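Local coordinates for extracellular solute-binding protein, family 1 (Bifidobacterium longum subsp. infantis, PDB 6FTH) that probably binds human milk oligosaccharides outside the cell and delivers them to an ABC transporter for uptake, at residues 27-31 with 349-353; 43-48 with 402-406; 139-145 with 335-341; 358-362 with 409-413. One frame throughout, in Å; residues are numbered along the deposited sequence.

Contact 1. Residues 27-31 with 349-353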
loop_
_atom_site.group_PDB
_atom_site.type_symbol
_atom_site.label_atom_id
_atom_site.label_comp_id
_atom_site.label_asym_id
_atom_site.label_seq_id
_atom_site.Cartn_x
_atom_site.Cartn_y
_atom_site.Cartn_z
ATOM N N LYS A 27 -35.331 4.013 19.521
ATOM C CA LYS A 27 -33.929 3.638 19.383
ATOM C C LYS A 27 -33.114 4.809 18.833
ATOM O O LYS A 27 -33.595 5.549 17.971
ATOM C CB LYS A 27 -33.785 2.441 18.452
ATOM C CG LYS A 27 -34.273 1.142 19.058
ATOM C CD LYS A 27 -33.744 -0.051 18.293
ATOM C CE LYS A 27 -34.227 -1.350 18.911
ATOM N NZ LYS A 27 -33.397 -2.501 18.447
ATOM N N PRO A 28 -31.889 5.008 19.319
ATOM C CA PRO A 28 -31.079 6.112 18.800
ATOM C C PRO A 28 -30.718 5.875 17.348
ATOM O O PRO A 28 -30.420 4.749 16.939
ATOM C CB PRO A 28 -29.833 6.100 19.699
ATOM C CG PRO A 28 -29.776 4.717 20.264
ATOM C CD PRO A 28 -31.197 4.273 20.393
ATOM N N ILE A 29 -30.744 6.956 16.569
ATOM C CA ILE A 29 -30.390 6.908 15.157
ATOM C C ILE A 29 -28.941 7.347 14.998
ATOM O O ILE A 29 -28.484 8.302 15.635
ATOM C CB ILE A 29 -31.333 7.770 14.296
ATOM C CG1 ILE A 29 -32.775 7.285 14.434
ATOM C CG2 ILE A 29 -30.921 7.683 12.830
ATOM C CD1 ILE A 29 -33.779 8.198 13.741
ATOM N N VAL A 30 -28.209 6.609 14.173
ATOM C CA VAL A 30 -26.814 6.893 13.860
ATOM C C VAL A 30 -26.707 6.839 12.350
ATOM O O VAL A 30 -26.973 5.798 11.751
ATOM C CB VAL A 30 -25.864 5.857 14.492
ATOM C CG1 VAL A 30 -24.408 6.166 14.119
ATOM C CG2 VAL A 30 -26.036 5.806 16.005
ATOM N N SER A 31 -26.333 7.955 11.732
ATOM C CA SER A 31 -26.041 7.945 10.306
ATOM C C SER A 31 -24.605 7.484 10.095
ATOM O O SER A 31 -23.703 7.880 10.837
ATOM C CB SER A 31 -26.240 9.327 9.684
ATOM O OG SER A 31 -25.532 10.339 10.388
ATOM N N ASN A 349 -26.064 10.958 19.036
ATOM C CA ASN A 349 -26.053 9.791 19.916
ATOM C C ASN A 349 -24.644 9.183 19.934
ATOM O O ASN A 349 -24.399 8.117 19.345
ATOM C CB ASN A 349 -27.100 8.800 19.433
ATOM C CG ASN A 349 -28.499 9.402 19.407
ATOM O OD1 ASN A 349 -28.984 9.906 20.421
ATOM N ND2 ASN A 349 -29.139 9.372 18.243
ATOM N N LYS A 350 -23.725 9.850 20.636
ATOM C CA LYS A 350 -22.326 9.416 20.607
ATOM C C LYS A 350 -22.119 8.095 21.335
ATOM O O LYS A 350 -21.231 7.320 20.961
ATOM C CB LYS A 350 -21.415 10.496 21.181
ATOM C CG LYS A 350 -21.270 11.707 20.275
ATOM C CD LYS A 350 -20.314 12.721 20.837
ATOM C CE LYS A 350 -20.329 13.984 20.014
ATOM N NZ LYS A 350 -19.546 15.050 20.680
ATOM N N ASP A 351 -22.920 7.807 22.362
ATOM C CA ASP A 351 -22.796 6.519 23.043
ATOM C C ASP A 351 -23.150 5.375 22.111
ATOM O O ASP A 351 -22.457 4.352 22.075
ATOM C CB ASP A 351 -23.702 6.485 24.274
ATOM C CG ASP A 351 -23.218 7.408 25.375
ATOM O OD1 ASP A 351 -21.989 7.513 25.565
ATOM O OD2 ASP A 351 -24.065 8.036 26.046
ATOM N N ALA A 352 -24.230 5.526 21.347
ATOM C CA ALA A 352 -24.587 4.510 20.369
ATOM C C ALA A 352 -23.500 4.372 19.307
ATOM O O ALA A 352 -23.180 3.259 18.878
ATOM C CB ALA A 352 -25.918 4.862 19.713
ATOM N N ALA A 353 -22.923 5.496 18.876
ATOM C CA ALA A 353 -21.881 5.445 17.852
ATOM C C ALA A 353 -20.613 4.766 18.370
ATOM O O ALA A 353 -19.956 4.020 17.629
ATOM C CB ALA A 353 -21.571 6.856 17.357
HETATM O O HOH W 1 -32.114 9.530 17.395
HETATM O O HOH W 2 -26.228 9.926 16.327
#

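Contact 2. Residues 43-48 with 402-406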
loop_
_atom_site.group_PDB
_atom_site.type_symbol
_atom_site.label_atom_id
_atom_site.label_comp_id
_atom_site.label_asym_id
_atom_site.label_seq_id
_atom_site.Cartn_x
_atom_site.Cartn_y
_atom_site.Cartn_z
ATOM N N ILE A 43 -24.563 -2.746 1.604
ATOM C CA ILE A 43 -24.429 -3.151 3.006
ATOM C C ILE A 43 -25.751 -3.659 3.570
ATOM O O ILE A 43 -25.776 -4.610 4.362
ATOM C CB ILE A 43 -23.867 -1.997 3.858
ATOM C CG1 ILE A 43 -22.464 -1.642 3.399
ATOM C CG2 ILE A 43 -23.824 -2.396 5.349
ATOM C CD1 ILE A 43 -21.843 -0.477 4.195
ATOM N N ALA A 44 -26.860 -2.999 3.224
ATOM C CA ALA A 44 -28.168 -3.438 3.706
ATOM C C ALA A 44 -28.448 -4.886 3.332
ATOM O O ALA A 44 -29.229 -5.555 4.021
ATOM C CB ALA A 44 -29.272 -2.525 3.170
ATOM N N ASN A 45 -27.830 -5.386 2.257
ATOM C CA ASN A 45 -28.006 -6.777 1.846
ATOM C C ASN A 45 -27.137 -7.754 2.623
ATOM O O ASN A 45 -27.217 -8.959 2.360
ATOM C CB ASN A 45 -27.712 -6.949 0.350
ATOM C CG ASN A 45 -28.800 -6.353 -0.522
ATOM O OD1 ASN A 45 -29.918 -6.126 -0.057
ATOM N ND2 ASN A 45 -28.471 -6.082 -1.782
ATOM N N MET A 46 -26.302 -7.292 3.554
ATOM C CA MET A 46 -25.382 -8.173 4.264
ATOM C C MET A 46 -25.948 -8.555 5.626
ATOM O O MET A 46 -26.290 -7.682 6.426
ATOM C CB MET A 46 -24.040 -7.466 4.447
ATOM C CG MET A 46 -23.370 -7.113 3.124
ATOM S SD MET A 46 -21.911 -6.079 3.394
ATOM C CE MET A 46 -21.515 -5.568 1.721
ATOM N N GLN A 47 -26.025 -9.867 5.886
ATOM C CA GLN A 47 -26.577 -10.347 7.148
ATOM C C GLN A 47 -25.831 -9.779 8.350
ATOM O O GLN A 47 -26.455 -9.350 9.328
ATOM C CB GLN A 47 -26.576 -11.874 7.181
ATOM C CG GLN A 47 -27.167 -12.455 8.456
ATOM C CD GLN A 47 -28.646 -12.150 8.573
ATOM O OE1 GLN A 47 -29.412 -12.442 7.661
ATOM N NE2 GLN A 47 -29.046 -11.532 9.675
ATOM N N TRP A 48 -24.494 -9.781 8.307
ATOM C CA TRP A 48 -23.746 -9.288 9.461
ATOM C C TRP A 48 -24.114 -7.853 9.782
ATOM O O TRP A 48 -24.086 -7.456 10.953
ATOM C CB TRP A 48 -22.232 -9.440 9.248
ATOM C CG TRP A 48 -21.654 -8.590 8.145
ATOM C CD1 TRP A 48 -21.362 -9.002 6.886
ATOM C CD2 TRP A 48 -21.312 -7.201 8.203
ATOM N NE1 TRP A 48 -20.867 -7.960 6.146
ATOM C CE2 TRP A 48 -20.819 -6.844 6.934
ATOM C CE3 TRP A 48 -21.363 -6.224 9.208
ATOM C CZ2 TRP A 48 -20.395 -5.541 6.634
ATOM C CZ3 TRP A 48 -20.938 -4.935 8.912
ATOM C CH2 TRP A 48 -20.477 -4.608 7.630
ATOM N N PHE A 402 -19.848 -9.005 -3.320
ATOM C CA PHE A 402 -19.128 -9.474 -2.142
ATOM C C PHE A 402 -19.911 -9.081 -0.891
ATOM O O PHE A 402 -20.257 -7.903 -0.734
ATOM C CB PHE A 402 -17.710 -8.923 -2.062
ATOM C CG PHE A 402 -16.883 -9.619 -1.020
ATOM C CD1 PHE A 402 -16.425 -10.911 -1.244
ATOM C CD2 PHE A 402 -16.596 -9.012 0.186
ATOM C CE1 PHE A 402 -15.680 -11.582 -0.282
ATOM C CE2 PHE A 402 -15.855 -9.690 1.161
ATOM C CZ PHE A 402 -15.399 -10.977 0.916
ATOM N N PRO A 403 -20.202 -10.038 0.035
ATOM C CA PRO A 403 -21.065 -9.739 1.187
ATOM C C PRO A 403 -20.299 -9.234 2.402
ATOM O O PRO A 403 -20.629 -9.558 3.551
ATOM C CB PRO A 403 -21.710 -11.093 1.477
ATOM C CG PRO A 403 -20.573 -12.058 1.188
ATOM C CD PRO A 403 -19.895 -11.478 -0.050
ATOM N N GLY A 404 -19.332 -8.377 2.140
ATOM C CA GLY A 404 -18.616 -7.695 3.193
ATOM C C GLY A 404 -17.886 -6.499 2.636
ATOM O O GLY A 404 -18.060 -6.119 1.479
ATOM N N LEU A 405 -17.073 -5.891 3.487
ATOM C CA LEU A 405 -16.285 -4.739 3.090
ATOM C C LEU A 405 -14.874 -5.110 2.655
ATOM O O LEU A 405 -14.186 -4.276 2.056
ATOM C CB LEU A 405 -16.216 -3.754 4.260
ATOM C CG LEU A 405 -17.575 -3.329 4.850
ATOM C CD1 LEU A 405 -17.429 -2.322 5.952
ATOM C CD2 LEU A 405 -18.485 -2.760 3.764
ATOM N N ALA A 406 -14.440 -6.332 2.934
ATOM C CA ALA A 406 -13.123 -6.875 2.519
ATOM C C ALA A 406 -12.007 -6.002 3.103
ATOM O O ALA A 406 -12.121 -5.564 4.263
ATOM C CB ALA A 406 -13.080 -7.094 1.028
#

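Contact 3. Residues 139-145 with 335-341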
loop_
_atom_site.group_PDB
_atom_site.type_symbol
_atom_site.label_atom_id
_atom_site.label_comp_id
_atom_site.label_asym_id
_atom_site.label_seq_id
_atom_site.Cartn_x
_atom_site.Cartn_y
_atom_site.Cartn_z
ATOM N N ALA A 139 -9.337 9.376 14.053
ATOM C CA ALA A 139 -9.654 8.276 13.159
ATOM C C ALA A 139 -9.166 6.998 13.810
ATOM O O ALA A 139 -8.150 7.003 14.515
ATOM C CB ALA A 139 -8.948 8.433 11.813
ATOM N N LEU A 140 -9.915 5.922 13.610
ATOM C CA LEU A 140 -9.404 4.620 14.006
ATOM C C LEU A 140 -8.770 3.921 12.814
ATOM O O LEU A 140 -9.257 4.049 11.685
ATOM C CB LEU A 140 -10.516 3.702 14.528
ATOM C CG LEU A 140 -11.341 4.211 15.713
ATOM C CD1 LEU A 140 -12.353 3.174 16.169
ATOM C CD2 LEU A 140 -10.423 4.574 16.883
ATOM N N PRO A 141 -7.695 3.181 13.033
ATOM C CA PRO A 141 -7.129 2.359 11.965
ATOM C C PRO A 141 -7.830 1.008 11.877
ATOM O O PRO A 141 -8.658 0.653 12.715
ATOM C CB PRO A 141 -5.685 2.170 12.442
ATOM C CG PRO A 141 -5.821 2.105 13.933
ATOM C CD PRO A 141 -6.950 3.023 14.299
ATOM N N SER A 142 -7.460 0.246 10.847
ATOM C CA SER A 142 -7.829 -1.164 10.744
ATOM C C SER A 142 -6.572 -2.013 10.612
ATOM O O SER A 142 -5.499 -1.508 10.260
ATOM C CB SER A 142 -8.691 -1.416 9.496
ATOM O OG SER A 142 -7.995 -0.985 8.318
ATOM N N SER A 143 -6.723 -3.320 10.877
ATOM C CA SER A 143 -5.683 -4.311 10.603
ATOM C C SER A 143 -6.306 -5.540 9.971
ATOM O O SER A 143 -7.181 -6.165 10.574
ATOM C CB SER A 143 -4.963 -4.736 11.887
ATOM O OG SER A 143 -4.308 -5.985 11.708
ATOM N N ARG A 144 -5.838 -5.913 8.782
ATOM C CA ARG A 144 -6.248 -7.167 8.162
ATOM C C ARG A 144 -5.379 -8.343 8.576
ATOM O O ARG A 144 -5.519 -9.441 8.019
ATOM C CB ARG A 144 -6.354 -7.061 6.629
ATOM C CG ARG A 144 -5.159 -6.489 5.906
ATOM C CD ARG A 144 -5.324 -6.630 4.380
ATOM N NE ARG A 144 -4.375 -5.787 3.676
ATOM C CZ ARG A 144 -4.346 -5.631 2.360
ATOM N NH1 ARG A 144 -5.180 -6.317 1.592
ATOM N NH2 ARG A 144 -3.475 -4.790 1.810
ATOM N N GLY A 145 -4.488 -8.144 9.543
ATOM C CA GLY A 145 -3.892 -9.270 10.235
ATOM C C GLY A 145 -2.493 -9.611 9.773
ATOM O O GLY A 145 -1.961 -9.082 8.797
ATOM N N GLU A 335 -0.537 -4.168 6.371
ATOM C CA GLU A 335 -1.496 -4.624 7.371
ATOM C C GLU A 335 -2.520 -3.552 7.766
ATOM O O GLU A 335 -3.714 -3.868 7.893
ATOM C CB GLU A 335 -0.748 -5.118 8.618
ATOM C CG GLU A 335 -1.676 -5.733 9.667
ATOM C CD GLU A 335 -0.998 -6.231 10.892
ATOM O OE1 GLU A 335 0.248 -6.349 10.918
ATOM O OE2 GLU A 335 -1.739 -6.508 11.851
ATOM N N PHE A 336 -2.088 -2.299 7.959
ATOM C CA PHE A 336 -2.895 -1.243 8.559
ATOM C C PHE A 336 -3.355 -0.205 7.543
ATOM O O PHE A 336 -2.655 0.123 6.585
ATOM C CB PHE A 336 -2.101 -0.465 9.616
ATOM C CG PHE A 336 -1.556 -1.306 10.736
ATOM C CD1 PHE A 336 -2.317 -2.276 11.350
ATOM C CD2 PHE A 336 -0.268 -1.117 11.180
ATOM C CE1 PHE A 336 -1.795 -3.047 12.396
ATOM C CE2 PHE A 336 0.249 -1.891 12.215
ATOM C CZ PHE A 336 -0.510 -2.864 12.801
ATOM N N GLU A 337 -4.536 0.357 7.811
ATOM C CA GLU A 337 -5.061 1.517 7.107
ATOM C C GLU A 337 -5.533 2.513 8.155
ATOM O O GLU A 337 -5.978 2.130 9.237
ATOM C CB GLU A 337 -6.220 1.124 6.163
ATOM C CG GLU A 337 -5.810 0.167 5.041
ATOM C CD GLU A 337 -4.905 0.828 3.993
ATOM O OE1 GLU A 337 -4.944 2.069 3.828
ATOM O OE2 GLU A 337 -4.150 0.087 3.334
ATOM N N ALA A 338 -5.430 3.804 7.833
ATOM C CA ALA A 338 -5.551 4.854 8.841
ATOM C C ALA A 338 -6.862 5.633 8.814
ATOM O O ALA A 338 -7.003 6.581 9.589
ATOM C CB ALA A 338 -4.407 5.844 8.673
ATOM N N ASP A 339 -7.821 5.256 7.970
ATOM C CA ASP A 339 -8.992 6.080 7.695
ATOM C C ASP A 339 -10.303 5.354 7.986
ATOM O O ASP A 339 -11.281 5.520 7.263
ATOM C CB ASP A 339 -8.986 6.530 6.235
ATOM C CG ASP A 339 -9.192 5.387 5.261
ATOM O OD1 ASP A 339 -8.729 4.253 5.516
ATOM O OD2 ASP A 339 -9.816 5.606 4.211
ATOM N N ARG A 340 -10.378 4.570 9.047
ATOM C CA ARG A 340 -11.429 3.559 9.110
ATOM C C ARG A 340 -12.574 3.828 10.089
ATOM O O ARG A 340 -13.546 3.066 10.101
ATOM C CB ARG A 340 -10.791 2.180 9.279
ATOM C CG ARG A 340 -9.870 1.848 8.108
ATOM C CD ARG A 340 -10.680 1.660 6.828
ATOM N NE ARG A 340 -9.902 1.635 5.593
ATOM C CZ ARG A 340 -9.461 0.529 5.007
ATOM N NH1 ARG A 340 -9.634 -0.678 5.562
ATOM N NH2 ARG A 340 -8.802 0.628 3.849
ATOM N N PHE A 341 -12.521 4.886 10.884
ATOM C CA PHE A 341 -13.678 5.270 11.691
ATOM C C PHE A 341 -13.491 6.672 12.231
ATOM O O PHE A 341 -12.512 6.936 12.942
ATOM C CB PHE A 341 -13.850 4.309 12.881
ATOM C CG PHE A 341 -15.104 4.551 13.697
ATOM C CD1 PHE A 341 -15.166 5.582 14.629
ATOM C CD2 PHE A 341 -16.215 3.734 13.538
ATOM C CE1 PHE A 341 -16.319 5.802 15.380
ATOM C CE2 PHE A 341 -17.377 3.957 14.281
ATOM C CZ PHE A 341 -17.426 5.004 15.186
HETATM O O HOH W 3 -6.407 -2.899 7.327
#

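Contact 4. Residues 358-362 with 409-413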
loop_
_atom_site.group_PDB
_atom_site.type_symbol
_atom_site.label_atom_id
_atom_site.label_comp_id
_atom_site.label_asym_id
_atom_site.label_seq_id
_atom_site.Cartn_x
_atom_site.Cartn_y
_atom_site.Cartn_z
ATOM N N ASN A 358 -17.174 -0.161 18.963
ATOM C CA ASN A 358 -16.705 -1.278 19.757
ATOM C C ASN A 358 -17.101 -2.596 19.111
ATOM O O ASN A 358 -16.312 -3.543 19.084
ATOM C CB ASN A 358 -17.259 -1.181 21.179
ATOM C CG ASN A 358 -16.625 -2.184 22.086
ATOM O OD1 ASN A 358 -15.401 -2.265 22.163
ATOM N ND2 ASN A 358 -17.447 -3.027 22.719
ATOM N N LEU A 359 -18.324 -2.667 18.577
ATOM C CA LEU A 359 -18.800 -3.904 17.971
ATOM C C LEU A 359 -18.105 -4.190 16.639
ATOM O O LEU A 359 -17.750 -5.343 16.354
ATOM C CB LEU A 359 -20.316 -3.858 17.802
ATOM C CG LEU A 359 -21.107 -3.854 19.116
ATOM C CD1 LEU A 359 -22.580 -3.664 18.832
ATOM C CD2 LEU A 359 -20.874 -5.163 19.885
ATOM N N LEU A 360 -17.888 -3.149 15.812
ATOM C CA LEU A 360 -17.138 -3.326 14.571
ATOM C C LEU A 360 -15.793 -3.980 14.822
ATOM O O LEU A 360 -15.356 -4.825 14.032
ATOM C CB LEU A 360 -16.931 -1.989 13.846
ATOM C CG LEU A 360 -18.171 -1.433 13.135
ATOM C CD1 LEU A 360 -17.935 0.022 12.768
ATOM C CD2 LEU A 360 -18.546 -2.225 11.900
ATOM N N TYR A 361 -15.137 -3.597 15.924
ATOM C CA TYR A 361 -13.802 -4.067 16.279
ATOM C C TYR A 361 -13.816 -5.336 17.123
ATOM O O TYR A 361 -12.749 -5.829 17.521
ATOM C CB TYR A 361 -13.007 -2.918 16.931
ATOM C CG TYR A 361 -12.538 -1.932 15.864
ATOM C CD1 TYR A 361 -13.419 -1.032 15.273
ATOM C CD2 TYR A 361 -11.236 -1.959 15.393
ATOM C CE1 TYR A 361 -13.015 -0.180 14.257
ATOM C CE2 TYR A 361 -10.818 -1.096 14.376
ATOM C CZ TYR A 361 -11.707 -0.216 13.821
ATOM O OH TYR A 361 -11.322 0.632 12.803
ATOM N N SER A 362 -14.995 -5.906 17.372
ATOM C CA SER A 362 -15.031 -7.225 17.973
ATOM C C SER A 362 -14.667 -8.263 16.924
ATOM O O SER A 362 -14.814 -8.039 15.723
ATOM C CB SER A 362 -16.439 -7.535 18.509
ATOM O OG SER A 362 -17.357 -7.786 17.464
ATOM N N PHE A 409 -12.413 -2.720 5.249
ATOM C CA PHE A 409 -13.206 -2.806 6.467
ATOM C C PHE A 409 -12.676 -1.946 7.613
ATOM O O PHE A 409 -11.555 -1.413 7.602
ATOM C CB PHE A 409 -13.353 -4.261 6.938
ATOM C CG PHE A 409 -12.151 -4.830 7.713
ATOM C CD1 PHE A 409 -10.838 -4.582 7.327
ATOM C CD2 PHE A 409 -12.368 -5.658 8.786
ATOM C CE1 PHE A 409 -9.770 -5.143 8.043
ATOM C CE2 PHE A 409 -11.314 -6.209 9.499
ATOM C CZ PHE A 409 -10.031 -5.963 9.121
ATOM N N SER A 410 -13.528 -1.835 8.629
ATOM C CA SER A 410 -13.297 -1.039 9.834
ATOM C C SER A 410 -13.267 -2.022 11.005
ATOM O O SER A 410 -14.282 -2.241 11.677
ATOM C CB SER A 410 -14.393 -0.021 10.024
ATOM O OG SER A 410 -14.467 0.804 8.886
ATOM N N GLY A 411 -12.096 -2.580 11.274
ATOM C CA GLY A 411 -11.973 -3.603 12.296
ATOM C C GLY A 411 -10.546 -4.090 12.362
ATOM O O GLY A 411 -9.643 -3.475 11.794
ATOM N N TRP A 412 -10.344 -5.211 13.068
ATOM C CA TRP A 412 -9.010 -5.767 13.187
ATOM C C TRP A 412 -9.074 -7.278 13.307
ATOM O O TRP A 412 -10.000 -7.815 13.929
ATOM C CB TRP A 412 -8.202 -5.168 14.350
ATOM C CG TRP A 412 -8.640 -5.552 15.744
ATOM C CD1 TRP A 412 -9.838 -5.280 16.341
ATOM C CD2 TRP A 412 -7.842 -6.232 16.727
ATOM N NE1 TRP A 412 -9.845 -5.782 17.628
ATOM C CE2 TRP A 412 -8.629 -6.360 17.883
ATOM C CE3 TRP A 412 -6.537 -6.741 16.734
ATOM C CZ2 TRP A 412 -8.151 -6.955 19.040
ATOM C CZ3 TRP A 412 -6.070 -7.352 17.877
ATOM C CH2 TRP A 412 -6.878 -7.450 19.016
ATOM N N ILE A 413 -8.095 -7.940 12.702
ATOM C CA ILE A 413 -7.936 -9.395 12.792
ATOM C C ILE A 413 -6.838 -9.666 13.805
ATOM O O ILE A 413 -5.646 -9.432 13.502
ATOM C CB ILE A 413 -7.612 -10.033 11.431
ATOM C CG1 ILE A 413 -8.626 -9.649 10.340
ATOM C CG2 ILE A 413 -7.534 -11.554 11.580
ATOM C CD1 ILE A 413 -10.059 -10.037 10.602
HETATM O O HOH W 4 -11.431 -8.240 16.286
#

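Contact 1. Residues 27-31 with 349-353
N349, V30 and P28 carry this contact between the start of strand 29-36 and the start of helix 350-360. N349 sits at the N-cap position, but its side chain reaches across to the strand instead of capping the helix. Its amide nitrogen ND2 donates to the backbone oxygen O of I29 over 2.9 Å, with an N-H...O angle of 159°. The oxygen lies almost exactly in the plane of the N349 amide. The donor is tilted 22° from the carbonyl plane of I29. With CG anti to its own carbonyl carbon (chi1 -59°), the amide is swung toward the strand and comes to rest on P28. CB of P28 lies 3.6 Å from CG of N349.

Two waters bridge I29 and N349 on top of this direct bond. One accepts from both N of I29 and ND2 of N349. The other donates to O of I29 and accepts from N of N349, at 2.9 Å from each. The I29 carbonyl is thus held by the amide and by a water.

Beside this polar part lies an apolar one. CB of A352 projects from the first turn of the helix and meets both CG of P28, at 3.9 Å, and CG2 of V30, at 3.8 Å. CG1 of V30 passes more loosely, 4.4 Å from CB of A353. V30 and A353 also pack on V86 of strand 86-88.

One side-chain amide and two waters thus satisfy backbone groups near the surface, while small alanines let the helix come close to the buried valine.

Contact 2. Residues 43-48 with 402-406
M46 and W48 close tightly on the backbone of P403 and G404. The M46 side chain runs out extended beyond CG, and its sulfur and methyl group lie against the peptides of the loop. SD is 3.7 Å from CA of G404, and CE is 3.5 Å from O of G404. W48 meets the same turn with the edge of its indole. NE1 donates to O of P403 over 3.1 Å. The bond is bent, at 136° on the hydrogen, although the oxygen lies within 3° of the ring plane. Chi1 (66°) and chi2 together turn NE1 to the loop.

L405 makes the looser part. Its CG lies 4.0 Å from CZ2 of W48, with the two side chains crossing at about a right angle. Its CD2 lies 4.1 Å from both CG1 and CD1 of I43, a loose apolar touch. The solvent side is formed by N45 and Q47, both exposed and turned to other partners. Q47 bonds to D51, and N45 to D41.

Helix 363-371 adds Q369 against W48 and L405. The contact joins helix 47-56 to the loop before strand 418-420, in the lobe built round strand 29-36, consistent with the two-lobed fold of ABC-transporter solute-binding proteins.

Contact 3. Residues 139-145 with 335-341
OE2 of E335 is gripped by two groups. OG of S143 donates to it over 2.6 Å, and NZ of K123 forms a salt bridge with it. The serine meets OE2 on its anti lone pair, the side away from the other carboxylate oxygen. The extended E335 side chain lies alongside the backbone of G145 to get there. The lysine would probably keep E335 ionised.

From here the strands 140-143 and 336-337 run antiparallel. S142 and E337 are a hydrogen-bonded pair: N of S142 donates to O of E337 over 2.9 Å, and the return bond from N of E337 to O of S142 is longer, at 3.2 Å. S143 and F336 face each other as a non-hydrogen-bonded pair, and CB of S143 meets the edge of the phenyl ring, 3.6 Å from CE1. A water joins OG of S142 to O of E335.

Farther along, R340 and F341 both face L140 in a classic beta bulge. N of R340 lies almost in line with the C=O of L140 (176°), 2.9 Å from O, but the bond is bent to 144° at the hydrogen. The R340 chain bends at chi2 (-68°) and lays one face of its guanidinium on CB of E337, which stands 3.4 Å from the plane, over its centre. NE bridges to OD1 of D339, while NH1 reaches O of D407 and O of F409.

Helices 114-122 and 124-130 pack on P141, and L129 of the latter touches F336. F341 lies on V86 and L88 of strand 86-88.

Contact 4. Residues 358-362 with 409-413
The ring of Y361 has CA of G411 over one face. This is a CH-pi contact, with CA 3.6 Å from the ring centroid and 17° off the normal. O of S410 lies over the same face, 3.5 Å from CE1. At the ring's edge, near its plane, is the indole of W412, whose CD1 is 3.7 Å from CD2 of Y361. The W412 ring in turn has O of Y361 at its edge and a water over one face. Its indole is stacked with F119.

The two aromatic side chains cross at a slant. W412 holds CG between its N and carbonyl carbon (chi1 71°), and with chi2 this brings the NE1 edge back to the end of helix 350-360. There NE1 gives a weak bond to O of Y361, 2.9 Å long but strongly bent at 120°. The water donates to O of Y361 and also to O of W412, at 2.8 Å. It therefore ties the two backbones together beside the weak bond.

L360 packs on the loop at S410. Its CB lies 3.4 Å from O of S410, an oxygen that also accepts from Q369. At the helix end, OG and N of S362 both donate to O of L359. The serine bond is 2.7 Å and falls on a lone pair in the carbonyl plane.

Helix 114-122 supplies V116 against Y361, while L52 of helix 47-56 lies on L360. Strand 140-143 lies alongside: OH of Y361 bonds to O of P141, and G411 pairs by its backbone with S143.

How the contacts relate
All four contacts lie on the same side of the chain's centre. Contacts 3 and 4 are the closest pair, with centres about 9 Å apart. Besides the tyrosine bond to strand 140-143, OG of S410 probably donates to O of R340, at 2.7 Å. Contacts 1 and 4 use the two ends of helix 350-360, about 17 Å apart between centres. Contact 1 touches contact 3 where O of A353 meets CZ of F341. Contact 2 shares one long loop with contact 4, at a centre distance of about 14 Å, and is about 21 Å from contact 1.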